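Local coordinates for protein sensory box histidine kinase/response regulator (Burkholderia thailandensis, PDB 3MR0) that forms the PAS domain of a larger protein that is probably a phosphorelay sensor kinase of a two-component system, at residues D128-A131 against L132-S135. Sequence-based numbering, arbitrary orientation.
Sequences DEDA and LRVS
D130 and R133 meet three residues apart on the helix because both chains set out anti to the backbone N (chi1 -171° and -164°) and the arginine then bends at chi3 (57°), which turns its guanidinium back toward the carboxylate. R133 grips side-on, with two nitrogens on a single oxygen: NH2 reaches D130 OD1 at 2.7 Å on the syn side, and NE reaches the same OD1 at 2.8 Å on the anti side. OD1 lies in the guanidinium plane, at its edge, while the carboxylate is turned well away from that plane. The other oxygen, D130 OD2, lies 3.8 Å from V134 CG2, and the same methyl comes within 3.4 Å of D130 O. The backbone here keeps the i to i+4 bonds of helix 123-140, among them V134 N to D130 O at 2.8 Å. On another side of the helix, A131 O accepts from S135 N at 3.1 Å and from a water that also bonds S135 OG. The pair sits on the exposed C-terminal helix that projects from the PAS domain; D130 also lies beside a bound glycol ether, probably from the crystallisation liquor. Sharing OD1 between two N-H groups probably draws negative charge toward it and would restrain both side chains, though the pair lies at the surface.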
loop_
_atom_site.group_PDB
_atom_site.type_symbol
_atom_site.label_atom_id
_atom_site.label_comp_id
_atom_site.label_asym_id
_atom_site.label_seq_id
_atom_site.Cartn_x
_atom_site.Cartn_y
_atom_site.Cartn_z
ATOM N N ASP A 128 -5.931 17.557 0.452
ATOM C CA ASP A 128 -6.596 18.587 -0.362
ATOM C C ASP A 128 -7.983 18.144 -0.897
ATOM O O ASP A 128 -8.927 18.929 -0.964
ATOM C CB ASP A 128 -5.654 19.098 -1.474
ATOM C CG ASP A 128 -4.496 19.919 -0.923
ATOM O OD1 ASP A 128 -4.575 20.400 0.231
ATOM O OD2 ASP A 128 -3.491 20.090 -1.637
ATOM N N GLU A 129 -8.106 16.876 -1.239
ATOM C CA GLU A 129 -9.405 16.322 -1.591
ATOM C C GLU A 129 -10.398 16.420 -0.430
ATOM O O GLU A 129 -11.552 16.778 -0.636
ATOM C CB GLU A 129 -9.281 14.859 -2.016
ATOM C CG GLU A 129 -8.597 14.649 -3.345
ATOM C CD GLU A 129 -8.410 13.156 -3.670
ATOM O OE1 GLU A 129 -8.876 12.301 -2.878
ATOM O OE2 GLU A 129 -7.779 12.851 -4.714
ATOM N N ASP A 130 -9.981 16.065 0.782
ATOM C CA ASP A 130 -10.893 16.189 1.915
ATOM C C ASP A 130 -11.167 17.654 2.251
ATOM O O ASP A 130 -12.291 18.016 2.584
ATOM C CB ASP A 130 -10.354 15.477 3.153
ATOM C CG ASP A 130 -11.388 15.408 4.284
ATOM O OD1 ASP A 130 -12.427 14.742 4.093
ATOM O OD2 ASP A 130 -11.159 16.005 5.359
ATOM N N ALA A 131 -10.138 18.484 2.198
ATOM C CA ALA A 131 -10.323 19.910 2.386
ATOM C C ALA A 131 -11.415 20.416 1.437
ATOM O O ALA A 131 -12.335 21.109 1.867
ATOM C CB ALA A 131 -9.008 20.668 2.160
ATOM N N LEU A 132 -11.327 20.074 0.153
ATOM C CA LEU A 132 -12.359 20.473 -0.804
ATOM C C LEU A 132 -13.697 19.883 -0.404
ATOM O O LEU A 132 -14.712 20.575 -0.366
ATOM C CB LEU A 132 -11.996 19.979 -2.210
ATOM C CG LEU A 132 -13.087 20.027 -3.276
ATOM C CD1 LEU A 132 -13.405 21.474 -3.634
ATOM C CD2 LEU A 132 -12.673 19.248 -4.517
ATOM N N ARG A 133 -13.683 18.590 -0.109
ATOM C CA ARG A 133 -14.886 17.856 0.221
ATOM C C ARG A 133 -15.626 18.530 1.377
ATOM O O ARG A 133 -16.849 18.680 1.338
ATOM C CB ARG A 133 -14.514 16.426 0.565
ATOM C CG ARG A 133 -15.656 15.478 0.551
ATOM C CD ARG A 133 -15.259 14.159 1.202
ATOM N NE ARG A 133 -14.773 14.348 2.565
ATOM C CZ ARG A 133 -15.558 14.507 3.630
ATOM N NH1 ARG A 133 -16.881 14.505 3.489
ATOM N NH2 ARG A 133 -15.021 14.672 4.841
ATOM N N VAL A 134 -14.879 18.941 2.402
ATOM C CA VAL A 134 -15.457 19.623 3.568
ATOM C C VAL A 134 -16.009 21.023 3.231
ATOM O O VAL A 134 -17.082 21.393 3.688
ATOM C CB VAL A 134 -14.436 19.673 4.764
ATOM C CG1 VAL A 134 -14.861 20.684 5.829
ATOM C CG2 VAL A 134 -14.199 18.258 5.352
ATOM N N SER A 135 -15.272 21.794 2.436
ATOM C CA SER A 135 -15.749 23.089 1.927
ATOM C C SER A 135 -17.096 22.981 1.209
ATOM O O SER A 135 -17.963 23.820 1.386
ATOM C CB SER A 135 -14.732 23.686 0.950
ATOM O OG SER A 135 -13.676 24.320 1.625
HETATM O O HOH W 1 -12.173 23.153 3.666
#